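Local coordinates for putative immunoglobulin A1 protease (Bacteroides ovatus, PDB 3N6Z), which is of unproven function but may be a peptidase that cleaves immunoglobulin A1, built largely as a parallel beta-solenoid of stacked strands, at residues 265-271 with 296-302. Sequence-based numbering, arbitrary orientation. Where two conformers were deposited one is given.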
ATOM      1  N   ILE A 265      -5.092   9.341  10.666  1.00  9.79           N
ATOM      2  CA  ILE A 265      -5.938   8.676   9.666  1.00  9.17           C
ATOM      3  C   ILE A 265      -7.209   9.521   9.589  1.00 10.16           C
ATOM      4  O   ILE A 265      -7.935   9.692  10.584  1.00 10.91           O
ATOM      5  CB  ILE A 265      -6.275   7.197   9.955  1.00  8.95           C
ATOM      6  CG1 ILE A 265      -5.000   6.378  10.191  1.00 10.01           C
ATOM      7  CG2 ILE A 265      -7.106   6.601   8.789  1.00 10.36           C
ATOM      8  CD1 ILE A 265      -5.237   4.928  10.488  1.00 10.26           C
ATOM      9  N   LYS A 266      -7.471  10.031   8.385  1.00 10.32           N
ATOM     10  CA  LYS A 266      -8.560  10.971   8.149  0.70 11.02           C
ATOM     11  C   LYS A 266      -9.335  10.550   6.919  1.00 10.23           C
ATOM     12  O   LYS A 266      -8.748  10.146   5.922  1.00 11.14           O
ATOM     13  CB  LYS A 266      -8.025  12.392   7.927  0.70 12.86           C
ATOM     14  CG  LYS A 266      -7.168  12.917   9.109  0.70 14.16           C
ATOM     15  CD  LYS A 266      -6.660  14.371   8.861  0.70 22.14           C
ATOM     16  CE  LYS A 266      -5.541  14.773   9.839  0.70 27.97           C
ATOM     17  NZ  LYS A 266      -4.796  16.033   9.482  0.70 34.12           N
ATOM     18  N   ASN A 267     -10.648  10.693   6.971  1.00  8.91           N
ATOM     19  CA  ASN A 267     -11.509  10.467   5.819  1.00 10.35           C
ATOM     20  C   ASN A 267     -11.195   9.133   5.162  1.00  9.36           C
ATOM     21  O   ASN A 267     -10.793   9.063   4.008  1.00 11.28           O
ATOM     22  CB  ASN A 267     -11.380  11.613   4.810  1.00 11.72           C
ATOM     23  CG  ASN A 267     -11.787  12.924   5.399  1.00 15.26           C
ATOM     24  OD1 ASN A 267     -10.981  13.899   5.476  1.00 24.49           O
ATOM     25  ND2 ASN A 267     -13.003  12.996   5.811  1.00 10.62           N
ATOM     26  N   SER A 268     -11.373   8.072   5.926  1.00  9.40           N
ATOM     27  CA  SER A 268     -11.056   6.709   5.518  1.00  8.74           C
ATOM     28  C   SER A 268     -12.114   5.744   5.977  1.00  8.66           C
ATOM     29  O   SER A 268     -12.929   6.043   6.873  1.00 10.25           O
ATOM     30  CB  SER A 268      -9.650   6.330   6.002  1.00 10.54           C
ATOM     31  OG  SER A 268      -8.650   7.164   5.339  1.00 11.64           O
ATOM     32  N   ALA A 269     -12.148   4.568   5.355  1.00  8.61           N
ATOM     33  CA  ALA A 269     -13.201   3.605   5.666  1.00  9.62           C
ATOM     34  C   ALA A 269     -12.727   2.150   5.575  1.00  8.71           C
ATOM     35  O   ALA A 269     -11.978   1.766   4.652  1.00 10.10           O
ATOM     36  CB  ALA A 269     -14.403   3.791   4.712  1.00 11.43           C
ATOM     37  N   ALA A 270     -13.199   1.335   6.510  1.00  9.37           N
ATOM     38  CA  ALA A 270     -12.952  -0.101   6.523  1.00  8.86           C
ATOM     39  C   ALA A 270     -14.162  -0.826   5.962  1.00  9.38           C
ATOM     40  O   ALA A 270     -15.288  -0.635   6.450  1.00 11.78           O
ATOM     41  CB  ALA A 270     -12.644  -0.589   7.963  1.00  9.18           C
ATOM     42  N   TRP A 271     -13.928  -1.673   4.982  1.00  9.41           N
ATOM     43  CA  TRP A 271     -14.977  -2.476   4.374  1.00  8.54           C
ATOM     44  C   TRP A 271     -14.524  -3.911   4.185  1.00  9.85           C
ATOM     45  O   TRP A 271     -15.066  -4.650   3.348  1.00 11.20           O
ATOM     46  CB  TRP A 271     -15.446  -1.803   3.074  1.00  9.76           C
ATOM     47  CG  TRP A 271     -16.829  -2.036   2.630  1.00 11.11           C
ATOM     48  CD1 TRP A 271     -17.621  -3.119   2.880  1.00 10.32           C
ATOM     49  CD2 TRP A 271     -17.578  -1.176   1.768  1.00 10.07           C
ATOM     50  NE1 TRP A 271     -18.851  -2.945   2.275  1.00 11.94           N
ATOM     51  CE2 TRP A 271     -18.842  -1.772   1.576  1.00 12.00           C
ATOM     52  CE3 TRP A 271     -17.309   0.047   1.160  1.00 10.71           C
ATOM     53  CZ2 TRP A 271     -19.837  -1.183   0.762  1.00 13.19           C
ATOM     54  CZ3 TRP A 271     -18.279   0.634   0.372  1.00 13.54           C
ATOM     55  CH2 TRP A 271     -19.528   0.012   0.174  1.00 13.79           C
ATOM     56  N   TYR A 296      -7.485  10.791  14.723  1.00 10.16           N
ATOM     57  CA  TYR A 296      -8.456  10.336  13.746  1.00 10.19           C
ATOM     58  C   TYR A 296      -9.523  11.360  13.474  1.00 10.58           C
ATOM     59  O   TYR A 296      -9.971  12.083  14.388  1.00 11.59           O
ATOM     60  CB  TYR A 296      -9.120   9.048  14.248  1.00 10.20           C
ATOM     61  CG  TYR A 296      -8.097   7.980  14.629  1.00  8.92           C
ATOM     62  CD1 TYR A 296      -7.280   7.402  13.676  1.00 10.30           C
ATOM     63  CD2 TYR A 296      -7.870   7.639  15.943  1.00 10.74           C
ATOM     64  CE1 TYR A 296      -6.322   6.468  14.014  1.00 10.34           C
ATOM     65  CE2 TYR A 296      -6.913   6.694  16.294  1.00 10.38           C
ATOM     66  CZ  TYR A 296      -6.131   6.112  15.324  1.00 10.21           C
ATOM     67  OH  TYR A 296      -5.159   5.202  15.644  1.00 10.65           O
ATOM     68  N   GLU A 297      -9.985  11.383  12.221  1.00 10.09           N
ATOM     69  CA  GLU A 297     -11.110  12.230  11.836  1.00 10.58           C
ATOM     70  C   GLU A 297     -11.869  11.498  10.737  1.00  8.91           C
ATOM     71  O   GLU A 297     -11.248  11.039   9.785  1.00  9.38           O
ATOM     72  CB  GLU A 297     -10.593  13.575  11.334  1.00 12.60           C
ATOM     73  CG  GLU A 297     -11.672  14.536  10.895  1.00 18.32           C
ATOM     74  CD  GLU A 297     -11.174  15.893  10.417  1.00 27.22           C
ATOM     75  OE1 GLU A 297      -9.950  16.081  10.227  1.00 29.87           O
ATOM     76  OE2 GLU A 297     -12.052  16.764  10.214  1.00 34.75           O
ATOM     77  N   ASN A 298     -13.197  11.451  10.827  1.00  9.17           N
ATOM     78  CA  ASN A 298     -14.032  10.929   9.749  1.00  9.47           C
ATOM     79  C   ASN A 298     -13.580   9.533   9.287  1.00  9.46           C
ATOM     80  O   ASN A 298     -13.234   9.336   8.101  1.00  9.41           O
ATOM     81  CB  ASN A 298     -14.070  11.892   8.552  1.00 10.34           C
ATOM     82  CG  ASN A 298     -14.606  13.286   8.882  1.00 10.51           C
ATOM     83  OD1 ASN A 298     -14.302  14.257   8.142  1.00 15.10           O
ATOM     84  ND2 ASN A 298     -15.385  13.397   9.915  1.00  8.31           N
ATOM     85  N   CYS A 299     -13.523   8.602  10.251  1.00  9.49           N
ATOM     86  CA  CYS A 299     -13.175   7.215   9.984  1.00  9.23           C
ATOM     87  C   CYS A 299     -14.408   6.344  10.168  1.00  7.77           C
ATOM     88  O   CYS A 299     -15.054   6.384  11.246  1.00  9.13           O
ATOM     89  CB  CYS A 299     -12.063   6.745  10.911  1.00  9.47           C
ATOM     90  SG  CYS A 299     -10.435   7.509  10.546  1.00  9.37           S
ATOM     91  N   TYR A 300     -14.741   5.566   9.135  1.00  8.41           N
ATOM     92  CA  TYR A 300     -15.962   4.781   9.047  1.00  8.87           C
ATOM     93  C   TYR A 300     -15.675   3.323   8.830  1.00  8.70           C
ATOM     94  O   TYR A 300     -14.576   2.940   8.388  1.00  8.87           O
ATOM     95  CB  TYR A 300     -16.895   5.330   7.927  1.00  8.87           C
ATOM     96  CG  TYR A 300     -17.088   6.821   8.103  1.00  8.87           C
ATOM     97  CD1 TYR A 300     -17.862   7.312   9.150  1.00  8.99           C
ATOM     98  CD2 TYR A 300     -16.428   7.726   7.289  1.00  9.07           C
ATOM     99  CE1 TYR A 300     -17.947   8.673   9.395  1.00  9.71           C
ATOM    100  CE2 TYR A 300     -16.496   9.109   7.517  1.00  9.19           C
ATOM    101  CZ  TYR A 300     -17.279   9.577   8.578  1.00  9.40           C
ATOM    102  OH  TYR A 300     -17.334  10.912   8.831  1.00 10.06           O
ATOM    103  N   ALA A 301     -16.675   2.497   9.090  1.00  9.28           N
ATOM    104  CA  ALA A 301     -16.604   1.077   8.795  1.00 10.30           C
ATOM    105  C   ALA A 301     -17.953   0.605   8.324  1.00  8.97           C
ATOM    106  O   ALA A 301     -18.991   1.016   8.863  1.00 10.48           O
ATOM    107  CB  ALA A 301     -16.152   0.248  10.019  1.00  9.74           C
ATOM    108  N   CYS A 302     -18.000  -0.267   7.323  1.00 10.04           N
ATOM    109  CA  CYS A 302     -19.298  -0.798   6.922  0.70 11.18           C
ATOM    110  C   CYS A 302     -19.889  -1.634   8.049  1.00 10.95           C
ATOM    111  O   CYS A 302     -19.218  -2.442   8.682  1.00 11.22           O
ATOM    112  CB  CYS A 302     -19.245  -1.615   5.646  0.70 11.21           C
ATOM    113  SG  CYS A 302     -20.918  -1.855   4.922  0.70 12.36           S
TER
HETATM  114  O   HOH W   1     -11.900  16.560   6.830  1.00 42.68           O
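Two successive rungs of a parallel beta-solenoid meet in register from Ile-265 beside Tyr-296 to Trp-271 beside Cys-302, each turning the same corner, at Asn-267 and at Glu-297 to Asn-298. The short strands 268-270 and 299-302 run 26° from parallel with their axes 4.4 Å apart, and their backbone bonds alternate in direction, as in Tyr-300 N to Ser-268 O (2.9 Å) and Ala-270 N to Tyr-300 O (2.8 Å). The corner itself stays bonded: Asn-267 N donates to Glu-297 O and Ser-268 N to Asn-298 O.

Both corner asparagines have positive phi and psi and matching chi1, which lays their side chains side by side, pointing the same way. Asparagines thus repeat at the same corner of successive coils, joined by an amide hydrogen bond, as in other beta-solenoids; Asn-267 also touches Asn-236. The bond runs from Asn-267 ND2 to Asn-298 OD1 (3.0 Å), reaching a lone pair in the carbonyl plane although the amide planes are 46° apart; it is bent, 131° at the hydrogen, and OD1 lies out of the plane of the Asn-267 amide. A water donates to Asn-267 OD1 and, weakly, to Glu-297 OE2.

On the face of Ile-265 and Tyr-296, Ile-265 CB meets the tyrosine ring at its edge, 3.9 Å from CD1. From beyond the corner, Cys-299 SG reaches back to within 3.3 Å of Ile-265 O. At the far end Cys-302 CB sits over one face of the Trp-271 indole, 3.7 Å from the centroid of its five-membered ring. In the conformer described here, one of two, Cys-302 SG lies obliquely to that ring.

Beyond these rungs, Ala-269 bonds back to Cys-237 on strand 237-239, Tyr-300 packs on strand 330-332, and Leu-337 of helix 334-344 touches both Trp-271 and Cys-302.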